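PDB 4IUY: short chain dehydrogenase/reductase, which probably catalyses NAD(P)(H)-dependent oxidation or reduction of a substrate not yet identified, as other members of the Rossmann-fold short-chain dehydrogenase/reductase family do. Local coordinates for residues F23-K28 with L249-A254; N111-S116 with V133-K138; N162-L167 with A183-L188; V203-P208 with G260-V265; G209-E214 with K236-D241. All blocks are in the same frame, centred on the assembly; numbering follows the deposited sequence.

Contact 1: residues F23-K28 with L249-A254; sequences FDVKDK and LLASQA
The ring of F23 lies against A254 and L249, and this apolar patch makes up much of the contact. With CG beside the backbone N and anti to the carbonyl carbon (chi1 -63°), the ring runs back toward L249 and A254, although the bond from CA to CB leads away from them. F23 CE1 does the touching: it is 3.5 Å from A254 CB, and L249 comes at the ring's edge, with its CA near the ring plane and L249 CD1 4.0 Å from F23 CE1. Further along, the CG1 branch of V25 rests between A251 O and S252 CB, about 4.1 Å from each.

The polar link across the contact runs through water. A single water bridges the two backbones, giving a proton to D24 O at 2.8 Å and accepting one from Q253 N at 2.9 Å. S252 points at F23, its OG 3.3 Å from F23 CA, yet that hydroxyl is hydrogen-bonded to L248 O one turn back in the helix. The aliphatic part of K28 passes alongside A251, with K28 CE 3.8 Å from A251 O.

Residues 25-28 form a type II turn, closed by K28 N to V25 O at 3.1 Å, which leads directly into strand 29-32. F23 also stacks on F23 of the second subunit, whose G245 packs on F23, L249 and A254. The loop before the first strand of this Rossmann fold is thus laid against the last turn of helix 244-251 and the residues after it, just ahead of the final strand, and the pair of them takes part in a subunit interface.

Contact 2: residues N111-S116 with V133-K138; sequences NNAGVS and VDTNLK
A113 is the first residue to meet the helix, its CB 4.5 Å from the CG2 methyl of T135. Its carbonyl looks toward the backbone carbonyl of N136, and a water sits between the two, 2.8 Å from N136 O and farther from A113 O. At G114 the backbone passes close to the N136 side chain, with G114 CA 3.1 Å from N136 OD1.

V115 carries the main grip. The carboxamide of N136 (chi1 -67°, CG beside its own backbone N) lies along the V115 backbone and bonds to it twice, much as a neighbouring strand would. V115 N donates to N136 OD1 at 3.0 Å, arriving in the carbonyl plane on a lone pair. N136 ND2 donates to V115 O at 2.9 Å and 162°, with that oxygen nearly in the amide plane. Meanwhile the side chains of V115 and T135 cross at about a right angle, V115 CG2 lying 3.9 Å from T135 CB, and T135 OG1 turns back to bond K131 O.

Two bonds to one residue fix both the position and the flip of the amide, and ND2 bonds S181 OG as well. The helix has a pi-type turn here, V133 O accepting from both L137 N and K138 N. An asparagine at a helix kink beside the NNAG loop is a classical SDR feature; its carbonyl-bound water is consistent with the proton relay proposed for relatives.

Contact 3: residues N162-L167 with A183-L188; sequences NITSIL and AGLRHL
N162 and L185 touch across this contact, and both reach the same hydroxyl: T189 OG1, one turn further along the helix, is hydrogen-bonded to N162 ND2 and to L185 O. The other end of the N162 amide is taken as well, since OD1 bonds N111 ND2 on the adjoining strand. Held at both ends, the amide lies beside L185, whose CD1 methyl is 3.9 Å from N162 ND2.

L185 is the apolar wedge between helix and strand. Its CG stands anti to the backbone N (chi1 -178°), which sets the fork of the side chain against the strand. While CD1 meets the amide of N162, L185 CD2 comes 3.7 Å from T164 CG2 and 3.8 Å from I163 O, and it also nears N162 CB. T164 divides its side chain by polarity. Its methyl CG2 turns to L185 and also nears R186 N, at 4.1 Å, while OG1 bonds the carboxylate of E262. R186 NE makes a salt bridge to that same carboxylate, and T164 O accepts from K182 NZ of the YxxxK motif.

S165 is still extended, and the chain turns at I166, where S165 OG accepts from L167 N at 3.0 Å and 156°, an ST turn that starts the following short 3-10 segment.

Strand 159-163 and helix 176-196 belong to one beta-alpha-beta unit, joined here by a leucine lodged among polar groups whose hydrogen bonds are largely made. With R186 and the hydroxyls of T164 and S168 as partners, the carboxylate of E262 would be expected to stay ionised.

Contact 4: residues V203-P208 with G260-V265; sequences VNAIAP and GIEIKV
N204, with chi1 at -65°, swings its carboxamide across to the residues leading into strand 262-265, where N204 OD1 accepts from I261 N at 3.1 Å, while N204 ND2 bonds I258 O. E262 goes the other way round: CG anti to the backbone N (chi1 177°) and a stretched chain lay the side chain along the strand, bringing E262 CD to 3.5 Å from A207 CB, where its carboxylate is held by T164 and R186. I261 CG1 is close up against N204 OD1 at 3.3 Å.

From A205 on, the backbones pair as parallel strands whose axes diverge by 18°. A205 N donates to I261 O and A205 O accepts from I263 N; A207 N then reaches I263 O at 2.8 Å in a nearly straight bond, and A207 O receives V265 N at 2.9 Å. Both of these last donors stand above the plane of the carbonyl they use. Before A205 the register shifts by a residue, as N204 lies nearest G260 and A205 nearest E262. There G260 N donates to V203 O at 2.7 Å, and the N204 side chain does a job that backbone does elsewhere in the pair.

I206 and V265 lie side by side pointing the same way, their CG2 methyls 4.2 Å apart. I206 meets L247 and L250 of helix 244-251, and N204 meets L250, whereas A205 is covered by T189 of helix 176-196. Strand 159-163 bonds the far edge of N204 and I206, and strand 262-265 is outermost in the chain's own sheet, with I261 and I263 packed against the second subunit.

Contact 5: residues G209-E214 with K236-D241; sequences GYMITE and KFVEFD
V238 and selenomethionine 211 form the apolar centre, the V238 CB lying 3.7 Å from M211 CG where the two side chains slant across one another. The selenomethionine runs straight to its SE and then bends (chi3 -73°). M211 SE meets F240 at the ring's edge, 3.9 Å from F240 CE1 and 88° off the ring normal, in a Met-aromatic contact. On the other flank of V238 its CG2 methyl packs 3.7 Å from G209 N.

F237 turns its CB toward the facing loop, near I212 CB, while F237 CD1 sits 3.9 Å from Y210 CB. L220 of helix 217-221 packs on F237, and L228 of helix 223-231 on both F237 and Y210. I212 and E239 lie side by side at the outer side of the contact, I212 CG2 by the carboxylate.

At the polar margin the backbones form a single bridge between M211 and V238. V238 N donates to Y210 O at 2.9 Å and 159°, and I212 N to V238 O in a weak bond of 3.4 Å. The phenol of Y210 leads away and bonds N172 ND2, while T213 OG1, in a poorly ordered residue, bonds N216 OD1.

P208-G209 followed by Y210 to T213 fits the PGxxxT sequence found after the sixth strand in classical SDRs, where it lines the nicotinamide end of the cofactor site. Here it is tied to the far end of the helical excursion of residues 217-231, which in relatives covers the substrate pocket.

Starting from the N terminus, contact 1 opens at 23-28 and spans most of the fold, closing at 249-254 on the last helix. Within that span contacts 2 and 3 follow in series, each a short loop that ties the end of a strand to the helix after it; they meet through N111 and N162. Contact 4 then opens on strand 202-208, beside contact 3 in the sheet, and encloses contact 5, which shuts the helical excursion between its strands. Because contact 4 closes at 260-265, beyond the end of contact 1, these two cross, and L250 packs on I206. V265 O bonds G209 N, joining contacts 4 and 5. Contacts 1 and 4 both touch the second subunit.

Contact 1: residues F23-K28 with L249-A254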
# COMPACT_ATOMS: atom_id res chain seq x y z
N PHE D 23 23.96 -2.07 17.33
CA PHE D 23 22.84 -2.95 17.66
C PHE D 23 22.86 -3.35 19.12
O PHE D 23 22.21 -4.31 19.52
CB PHE D 23 22.85 -4.20 16.80
CG PHE D 23 22.68 -3.91 15.34
CD1 PHE D 23 21.43 -3.59 14.83
CD2 PHE D 23 23.78 -3.95 14.49
CE1 PHE D 23 21.27 -3.32 13.50
CE2 PHE D 23 23.63 -3.67 13.14
CZ PHE D 23 22.37 -3.38 12.63
N ASP D 24 23.62 -2.62 19.92
CA ASP D 24 23.78 -2.95 21.33
C ASP D 24 22.48 -2.91 22.14
O ASP D 24 21.76 -1.90 22.14
CB ASP D 24 24.82 -2.01 21.95
CG ASP D 24 25.02 -2.28 23.43
OD1 ASP D 24 25.43 -3.41 23.76
OD2 ASP D 24 24.82 -1.36 24.24
N VAL D 25 22.21 -3.99 22.87
CA VAL D 25 21.07 -4.03 23.78
C VAL D 25 21.53 -4.48 25.17
O VAL D 25 20.71 -4.77 26.05
CB VAL D 25 19.93 -4.96 23.27
CG1 VAL D 25 19.39 -4.42 21.91
CG2 VAL D 25 20.38 -6.39 23.13
N LYS D 26 22.84 -4.49 25.38
CA LYS D 26 23.35 -4.89 26.69
C LYS D 26 22.77 -4.04 27.83
O LYS D 26 22.73 -2.83 27.73
CB LYS D 26 24.88 -4.84 26.75
CG LYS D 26 25.41 -5.53 27.98
CD LYS D 26 26.92 -5.69 27.96
CE LYS D 26 27.39 -6.49 29.18
NZ LYS D 26 27.19 -5.73 30.46
N ASP D 27 22.28 -4.72 28.87
CA ASP D 27 21.73 -4.13 30.09
C ASP D 27 20.35 -3.48 29.96
O ASP D 27 19.78 -3.00 30.93
CB ASP D 27 22.71 -3.15 30.73
CG ASP D 27 24.01 -3.81 31.12
OD1 ASP D 27 23.99 -4.91 31.71
OD2 ASP D 27 25.07 -3.22 30.80
N LYS D 28 19.82 -3.45 28.74
CA LYS D 28 18.46 -2.96 28.53
C LYS D 28 17.50 -3.94 29.20
O LYS D 28 17.87 -5.08 29.51
CB LYS D 28 18.14 -2.84 27.04
CG LYS D 28 18.90 -1.74 26.30
CD LYS D 28 18.49 -1.67 24.82
CE LYS D 28 19.30 -0.66 24.00
NZ LYS D 28 19.12 0.77 24.44
N LEU D 249 17.59 -4.55 15.25
CA LEU D 249 17.52 -3.24 14.61
C LEU D 249 16.52 -2.32 15.33
O LEU D 249 16.84 -1.19 15.64
CB LEU D 249 17.10 -3.37 13.14
CG LEU D 249 16.85 -2.07 12.36
CD1 LEU D 249 18.16 -1.29 12.15
CD2 LEU D 249 16.16 -2.37 11.05
N LEU D 250 15.30 -2.82 15.53
CA LEU D 250 14.20 -2.02 16.06
C LEU D 250 14.25 -1.84 17.58
O LEU D 250 13.46 -1.07 18.14
CB LEU D 250 12.86 -2.61 15.63
CG LEU D 250 12.67 -2.67 14.11
CD1 LEU D 250 11.33 -3.33 13.78
CD2 LEU D 250 12.77 -1.26 13.48
N ALA D 251 15.15 -2.57 18.24
CA ALA D 251 15.30 -2.44 19.68
C ALA D 251 16.53 -1.64 20.07
O ALA D 251 16.77 -1.38 21.26
CB ALA D 251 15.34 -3.79 20.34
N SER D 252 17.35 -1.26 19.10
CA SER D 252 18.61 -0.61 19.44
C SER D 252 18.72 0.79 18.84
O SER D 252 17.80 1.31 18.20
CB SER D 252 19.79 -1.49 19.01
OG SER D 252 19.78 -1.74 17.60
N GLN D 253 19.86 1.42 19.12
CA GLN D 253 20.18 2.71 18.56
C GLN D 253 20.13 2.69 17.03
O GLN D 253 19.68 3.64 16.41
CB GLN D 253 21.57 3.14 19.06
CG GLN D 253 22.19 4.31 18.30
CD GLN D 253 23.43 4.87 18.98
OE1 GLN D 253 23.33 5.77 19.82
NE2 GLN D 253 24.60 4.33 18.64
N ALA D 254 20.53 1.57 16.44
CA ALA D 254 20.55 1.42 14.99
C ALA D 254 19.23 1.80 14.33
O ALA D 254 19.20 2.23 13.18
CB ALA D 254 20.93 0.00 14.61
O HOH W 1 21.94 0.65 21.00

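Contact 2: residues N111-S116 with V133-K138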
# COMPACT_ATOMS: atom_id res chain seq x y z
N ASN D 111 5.43 -6.72 21.78
CA ASN D 111 4.08 -7.25 21.77
C ASN D 111 4.01 -8.48 20.87
O ASN D 111 3.92 -8.36 19.65
CB ASN D 111 3.11 -6.18 21.23
CG ASN D 111 2.75 -5.11 22.26
OD1 ASN D 111 2.53 -5.40 23.43
ND2 ASN D 111 2.70 -3.87 21.82
N ASN D 112 4.03 -9.67 21.47
CA ASN D 112 4.13 -10.91 20.72
C ASN D 112 2.99 -11.89 21.07
O ASN D 112 3.05 -13.09 20.80
CB ASN D 112 5.50 -11.54 21.00
CG ASN D 112 5.67 -12.93 20.37
OD1 ASN D 112 5.43 -13.13 19.18
ND2 ASN D 112 5.96 -13.91 21.22
N ALA D 113 1.93 -11.38 21.68
CA ALA D 113 0.77 -12.21 21.96
C ALA D 113 -0.07 -12.31 20.68
O ALA D 113 -0.24 -11.32 19.97
CB ALA D 113 -0.04 -11.65 23.13
N GLY D 114 -0.54 -13.50 20.37
CA GLY D 114 -1.28 -13.73 19.13
C GLY D 114 -2.00 -15.06 19.11
O GLY D 114 -1.40 -16.09 19.42
N VAL D 115 -3.31 -15.04 18.83
CA VAL D 115 -4.08 -16.27 18.65
C VAL D 115 -4.87 -16.27 17.35
O VAL D 115 -5.17 -15.22 16.76
CB VAL D 115 -5.10 -16.52 19.80
CG1 VAL D 115 -4.38 -16.75 21.12
CG2 VAL D 115 -6.11 -15.38 19.90
N SER D 116 -5.19 -17.46 16.88
CA SER D 116 -6.01 -17.57 15.68
C SER D 116 -6.85 -18.83 15.76
O SER D 116 -6.96 -19.46 16.81
CB SER D 116 -5.14 -17.55 14.43
OG SER D 116 -5.93 -17.39 13.26
N VAL D 133 -9.55 -10.75 18.19
CA VAL D 133 -9.32 -9.33 18.03
C VAL D 133 -8.82 -8.65 19.31
O VAL D 133 -7.89 -7.82 19.25
CB VAL D 133 -10.57 -8.62 17.44
CG1 VAL D 133 -10.31 -7.14 17.29
CG2 VAL D 133 -10.92 -9.22 16.06
N ASP D 134 -9.37 -9.03 20.47
CA ASP D 134 -8.90 -8.46 21.75
C ASP D 134 -7.47 -8.83 22.06
O ASP D 134 -6.70 -7.99 22.50
CB ASP D 134 -9.79 -8.86 22.93
CG ASP D 134 -11.16 -8.24 22.84
OD1 ASP D 134 -11.37 -7.42 21.92
OD2 ASP D 134 -12.01 -8.57 23.68
N THR D 135 -7.13 -10.10 21.82
CA THR D 135 -5.78 -10.58 22.00
C THR D 135 -4.79 -9.99 20.97
O THR D 135 -3.69 -9.59 21.33
CB THR D 135 -5.71 -12.11 21.90
OG1 THR D 135 -6.40 -12.70 23.02
CG2 THR D 135 -4.25 -12.60 21.88
N ASN D 136 -5.20 -9.92 19.70
CA ASN D 136 -4.27 -9.51 18.65
C ASN D 136 -4.12 -8.02 18.48
O ASN D 136 -3.07 -7.56 18.00
CB ASN D 136 -4.65 -10.13 17.29
CG ASN D 136 -4.47 -11.64 17.25
OD1 ASN D 136 -3.69 -12.19 18.00
ND2 ASN D 136 -5.20 -12.30 16.37
N LEU D 137 -5.13 -7.26 18.90
CA LEU D 137 -5.16 -5.82 18.63
C LEU D 137 -5.40 -4.99 19.91
O LEU D 137 -4.64 -4.07 20.22
CB LEU D 137 -6.20 -5.48 17.57
CG LEU D 137 -6.47 -4.00 17.27
CD1 LEU D 137 -5.20 -3.26 16.79
CD2 LEU D 137 -7.58 -3.87 16.26
N LYS D 138 -6.44 -5.33 20.65
CA LYS D 138 -6.73 -4.53 21.85
C LYS D 138 -5.65 -4.65 22.93
O LYS D 138 -5.27 -3.66 23.52
CB LYS D 138 -8.08 -4.87 22.44
CG LYS D 138 -8.49 -3.94 23.57
CD LYS D 138 -9.87 -4.31 24.04
CE LYS D 138 -10.25 -3.51 25.29
NZ LYS D 138 -11.54 -4.01 25.88
O HOH W 2 -0.91 -9.26 17.56

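Contact 3: residues N162-L167 with A183-L188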
# COMPACT_ATOMS: atom_id res chain seq x y z
N ASN D 162 5.79 -4.23 17.47
CA ASN D 162 4.58 -5.04 17.33
C ASN D 162 4.81 -6.19 16.40
O ASN D 162 5.22 -6.02 15.25
CB ASN D 162 3.40 -4.18 16.81
CG ASN D 162 2.94 -3.13 17.83
OD1 ASN D 162 2.90 -3.41 19.03
ND2 ASN D 162 2.58 -1.93 17.36
N ILE D 163 4.58 -7.40 16.87
CA ILE D 163 4.64 -8.50 15.94
C ILE D 163 3.30 -8.60 15.25
O ILE D 163 2.27 -8.93 15.86
CB ILE D 163 4.99 -9.83 16.60
CG1 ILE D 163 6.23 -9.67 17.48
CG2 ILE D 163 5.21 -10.87 15.52
CD1 ILE D 163 7.40 -9.10 16.77
N THR D 164 3.28 -8.27 13.96
CA THR D 164 2.05 -8.43 13.20
C THR D 164 2.07 -9.78 12.47
O THR D 164 2.06 -10.82 13.10
CB THR D 164 1.78 -7.21 12.27
OG1 THR D 164 2.82 -7.05 11.29
CG2 THR D 164 1.66 -5.95 13.14
N SER D 165 2.13 -9.73 11.14
CA SER D 165 1.98 -10.88 10.26
C SER D 165 1.89 -10.34 8.84
O SER D 165 1.39 -9.22 8.63
CB SER D 165 0.68 -11.63 10.57
OG SER D 165 0.40 -12.63 9.59
N ILE D 166 2.32 -11.10 7.86
CA ILE D 166 2.12 -10.68 6.48
C ILE D 166 0.64 -10.66 6.16
O ILE D 166 0.21 -10.05 5.19
CB ILE D 166 2.89 -11.54 5.47
CG1 ILE D 166 2.48 -13.00 5.56
CG2 ILE D 166 4.39 -11.37 5.65
CD1 ILE D 166 3.10 -13.86 4.40
N LEU D 167 -0.15 -11.32 7.00
CA LEU D 167 -1.60 -11.28 6.87
C LEU D 167 -2.21 -9.93 7.25
O LEU D 167 -3.41 -9.74 7.17
CB LEU D 167 -2.23 -12.39 7.70
CG LEU D 167 -1.93 -13.77 7.09
CD1 LEU D 167 -2.60 -14.84 7.88
CD2 LEU D 167 -2.37 -13.84 5.60
N ALA D 183 -4.19 -6.18 10.35
CA ALA D 183 -4.23 -4.91 9.61
C ALA D 183 -4.51 -3.76 10.59
O ALA D 183 -3.97 -2.66 10.43
CB ALA D 183 -5.30 -4.93 8.53
N GLY D 184 -5.38 -4.00 11.56
CA GLY D 184 -5.64 -2.99 12.57
C GLY D 184 -4.38 -2.62 13.33
O GLY D 184 -4.12 -1.45 13.59
N LEU D 185 -3.62 -3.64 13.75
CA LEU D 185 -2.41 -3.43 14.51
C LEU D 185 -1.35 -2.73 13.65
O LEU D 185 -0.65 -1.82 14.13
CB LEU D 185 -1.88 -4.75 15.06
CG LEU D 185 -0.62 -4.67 15.93
CD1 LEU D 185 -0.81 -3.75 17.11
CD2 LEU D 185 -0.14 -6.07 16.36
N ARG D 186 -1.27 -3.12 12.38
CA ARG D 186 -0.32 -2.50 11.46
C ARG D 186 -0.55 -0.99 11.36
O ARG D 186 0.39 -0.20 11.46
CB ARG D 186 -0.40 -3.12 10.06
CG ARG D 186 0.63 -2.53 9.09
CD ARG D 186 0.42 -3.04 7.66
NE ARG D 186 1.64 -2.84 6.88
CZ ARG D 186 1.94 -1.71 6.25
NH1 ARG D 186 1.11 -0.67 6.27
NH2 ARG D 186 3.09 -1.63 5.58
N HIS D 187 -1.79 -0.58 11.17
CA HIS D 187 -2.02 0.85 11.04
C HIS D 187 -1.85 1.59 12.37
O HIS D 187 -1.43 2.75 12.39
CB HIS D 187 -3.40 1.14 10.43
CG HIS D 187 -3.56 2.55 9.96
ND1 HIS D 187 -2.54 3.24 9.35
CD2 HIS D 187 -4.64 3.37 9.94
CE1 HIS D 187 -2.97 4.45 9.00
NE2 HIS D 187 -4.25 4.54 9.34
N LEU D 188 -2.18 0.91 13.47
CA LEU D 188 -2.03 1.46 14.81
C LEU D 188 -0.55 1.71 15.10
O LEU D 188 -0.19 2.70 15.72
CB LEU D 188 -2.64 0.54 15.87
CG LEU D 188 -2.64 1.09 17.31
CD1 LEU D 188 -3.40 2.40 17.36
CD2 LEU D 188 -3.24 0.11 18.30

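Contact 4: residues V203-P208 with G260-V265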
# COMPACT_ATOMS: atom_id res chain seq x y z
N VAL D 203 8.03 3.45 17.29
CA VAL D 203 7.09 2.35 17.27
C VAL D 203 7.11 1.69 15.89
O VAL D 203 6.81 2.33 14.87
CB VAL D 203 5.65 2.82 17.59
CG1 VAL D 203 4.71 1.62 17.69
CG2 VAL D 203 5.62 3.64 18.92
N ASN D 204 7.48 0.41 15.86
CA ASN D 204 7.62 -0.32 14.60
C ASN D 204 7.04 -1.73 14.67
O ASN D 204 6.74 -2.25 15.75
CB ASN D 204 9.08 -0.38 14.18
CG ASN D 204 9.63 0.98 13.86
OD1 ASN D 204 9.32 1.55 12.80
ND2 ASN D 204 10.38 1.54 14.79
N ALA D 205 6.88 -2.34 13.51
CA ALA D 205 6.29 -3.66 13.43
C ALA D 205 7.17 -4.64 12.68
O ALA D 205 7.91 -4.26 11.78
CB ALA D 205 4.88 -3.58 12.76
N ILE D 206 7.06 -5.90 13.04
CA ILE D 206 7.65 -6.98 12.27
C ILE D 206 6.54 -7.92 11.84
O ILE D 206 5.71 -8.34 12.67
CB ILE D 206 8.68 -7.75 13.09
CG1 ILE D 206 9.85 -6.80 13.40
CG2 ILE D 206 9.14 -8.99 12.31
CD1 ILE D 206 10.84 -7.33 14.43
N ALA D 207 6.52 -8.25 10.55
CA ALA D 207 5.49 -9.10 9.96
C ALA D 207 6.11 -10.41 9.46
O ALA D 207 6.61 -10.48 8.35
CB ALA D 207 4.80 -8.36 8.80
N PRO D 208 6.06 -11.45 10.29
CA PRO D 208 6.61 -12.74 9.85
C PRO D 208 5.70 -13.39 8.82
O PRO D 208 4.49 -13.16 8.88
CB PRO D 208 6.58 -13.58 11.14
CG PRO D 208 6.28 -12.62 12.24
CD PRO D 208 5.51 -11.52 11.65
N GLY D 260 7.30 3.83 12.68
CA GLY D 260 6.08 3.71 11.91
C GLY D 260 6.11 2.75 10.74
O GLY D 260 5.30 2.88 9.83
N ILE D 261 7.03 1.79 10.74
CA ILE D 261 7.17 0.90 9.60
C ILE D 261 6.88 -0.53 9.97
O ILE D 261 6.91 -0.90 11.15
CB ILE D 261 8.59 0.98 8.94
CG1 ILE D 261 9.61 0.21 9.76
CG2 ILE D 261 9.04 2.45 8.76
CD1 ILE D 261 10.86 -0.09 9.00
N GLU D 262 6.62 -1.35 8.96
CA GLU D 262 6.46 -2.77 9.15
C GLU D 262 7.46 -3.48 8.25
O GLU D 262 7.43 -3.31 7.02
CB GLU D 262 5.03 -3.21 8.83
CG GLU D 262 4.79 -4.71 8.93
CD GLU D 262 3.44 -5.12 8.35
OE1 GLU D 262 3.25 -5.05 7.10
OE2 GLU D 262 2.58 -5.57 9.14
N ILE D 263 8.36 -4.22 8.86
CA ILE D 263 9.36 -5.03 8.17
C ILE D 263 8.82 -6.45 7.97
O ILE D 263 8.61 -7.20 8.95
CB ILE D 263 10.67 -5.09 8.98
CG1 ILE D 263 11.26 -3.69 9.16
CG2 ILE D 263 11.67 -6.06 8.33
CD1 ILE D 263 12.60 -3.66 9.95
N LYS D 264 8.58 -6.83 6.72
CA LYS D 264 8.11 -8.17 6.40
C LYS D 264 9.28 -9.12 6.36
O LYS D 264 10.33 -8.79 5.81
CB LYS D 264 7.36 -8.20 5.07
CG LYS D 264 6.08 -7.36 5.08
CD LYS D 264 5.38 -7.43 3.73
CE LYS D 264 6.20 -6.75 2.66
NZ LYS D 264 5.58 -6.94 1.32
N VAL D 265 9.13 -10.27 7.01
CA VAL D 265 10.17 -11.30 6.99
C VAL D 265 9.47 -12.57 6.52
O VAL D 265 8.82 -13.28 7.30
CB VAL D 265 10.82 -11.47 8.41
CG1 VAL D 265 11.92 -12.46 8.39
CG2 VAL D 265 11.35 -10.12 8.95

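Contact 5: residues G209-E214 with K236-D241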
# COMPACT_ATOMS: atom_id res chain seq x y z
N GLY D 209 6.27 -14.19 7.91
CA GLY D 209 5.47 -15.09 7.09
C GLY D 209 5.09 -16.33 7.88
O GLY D 209 5.06 -16.29 9.10
N TYR D 210 4.82 -17.44 7.21
CA TYR D 210 4.48 -18.67 7.91
C TYR D 210 5.69 -19.32 8.54
O TYR D 210 6.66 -19.67 7.86
CB TYR D 210 3.78 -19.66 6.98
CG TYR D 210 2.39 -19.24 6.59
CD1 TYR D 210 1.29 -19.58 7.37
CD2 TYR D 210 2.16 -18.48 5.45
CE1 TYR D 210 -0.01 -19.19 7.00
CE2 TYR D 210 0.88 -18.08 5.09
CZ TYR D 210 -0.19 -18.44 5.85
OH TYR D 210 -1.44 -18.03 5.46
N MSE D 211 5.64 -19.46 9.85
CA MSE D 211 6.76 -20.02 10.57
C MSE D 211 6.56 -21.47 10.84
O MSE D 211 5.47 -21.89 11.25
CB MSE D 211 6.99 -19.27 11.87
CG MSE D 211 7.41 -17.86 11.57
SE MSE D 211 7.50 -16.82 13.15
CE MSE D 211 5.61 -16.60 13.57
N ILE D 212 7.60 -22.25 10.59
CA ILE D 212 7.53 -23.66 10.86
C ILE D 212 7.44 -23.91 12.38
O ILE D 212 8.44 -23.84 13.11
CB ILE D 212 8.66 -24.42 10.12
CG1 ILE D 212 8.64 -25.89 10.55
CG2 ILE D 212 10.01 -23.76 10.35
CD1 ILE D 212 7.31 -26.56 10.29
N THR D 213 6.21 -24.13 12.83
CA THR D 213 5.89 -24.34 14.24
C THR D 213 5.05 -25.60 14.40
O THR D 213 4.73 -26.27 13.41
CB THR D 213 5.10 -23.16 14.84
OG1 THR D 213 3.77 -23.16 14.33
CG2 THR D 213 5.78 -21.83 14.54
N GLU D 214 4.70 -25.92 15.64
CA GLU D 214 4.00 -27.18 15.95
C GLU D 214 2.47 -27.10 16.05
O GLU D 214 1.78 -28.12 15.99
CB GLU D 214 4.58 -27.78 17.23
CG GLU D 214 6.11 -27.83 17.20
CD GLU D 214 6.66 -28.51 15.95
OE1 GLU D 214 7.61 -27.96 15.35
OE2 GLU D 214 6.14 -29.58 15.56
N LYS D 236 11.15 -21.74 1.34
CA LYS D 236 11.39 -22.07 2.73
C LYS D 236 10.41 -21.30 3.57
O LYS D 236 10.22 -20.10 3.40
CB LYS D 236 12.80 -21.66 3.18
CG LYS D 236 13.95 -22.50 2.67
CD LYS D 236 15.23 -21.89 3.19
CE LYS D 236 16.47 -22.68 2.82
NZ LYS D 236 17.66 -21.93 3.31
N PHE D 237 9.83 -21.98 4.55
CA PHE D 237 9.04 -21.30 5.55
C PHE D 237 10.01 -20.48 6.39
O PHE D 237 11.22 -20.65 6.31
CB PHE D 237 8.23 -22.29 6.40
CG PHE D 237 7.13 -22.98 5.65
CD1 PHE D 237 6.09 -22.24 5.09
CD2 PHE D 237 7.12 -24.35 5.49
CE1 PHE D 237 5.07 -22.86 4.39
CE2 PHE D 237 6.10 -24.98 4.79
CZ PHE D 237 5.07 -24.23 4.24
N VAL D 238 9.45 -19.57 7.17
CA VAL D 238 10.23 -18.65 7.99
C VAL D 238 10.83 -19.36 9.19
O VAL D 238 10.16 -20.14 9.84
CB VAL D 238 9.33 -17.51 8.45
CG1 VAL D 238 10.09 -16.54 9.35
CG2 VAL D 238 8.70 -16.82 7.19
N GLU D 239 12.12 -19.15 9.41
CA GLU D 239 12.80 -19.64 10.61
C GLU D 239 12.85 -18.53 11.63
O GLU D 239 13.01 -17.36 11.25
CB GLU D 239 14.23 -20.06 10.29
CG GLU D 239 14.34 -21.19 9.27
CD GLU D 239 14.02 -22.55 9.87
OE1 GLU D 239 13.84 -22.64 11.10
OE2 GLU D 239 13.96 -23.53 9.10
N PHE D 240 12.81 -18.87 12.92
CA PHE D 240 12.89 -17.87 14.01
C PHE D 240 14.12 -16.96 13.85
O PHE D 240 14.05 -15.77 14.06
CB PHE D 240 12.95 -18.57 15.37
CG PHE D 240 11.63 -19.15 15.81
CD1 PHE D 240 10.43 -18.69 15.28
CD2 PHE D 240 11.60 -20.18 16.75
CE1 PHE D 240 9.24 -19.22 15.69
CE2 PHE D 240 10.40 -20.73 17.16
CZ PHE D 240 9.22 -20.24 16.64
N ASP D 241 15.24 -17.56 13.47
CA ASP D 241 16.49 -16.84 13.23
C ASP D 241 16.38 -15.75 12.19
O ASP D 241 17.13 -14.77 12.24
CB ASP D 241 17.61 -17.80 12.82
CG ASP D 241 18.24 -18.50 13.99
OD1 ASP D 241 18.15 -17.97 15.12
OD2 ASP D 241 18.85 -19.57 13.78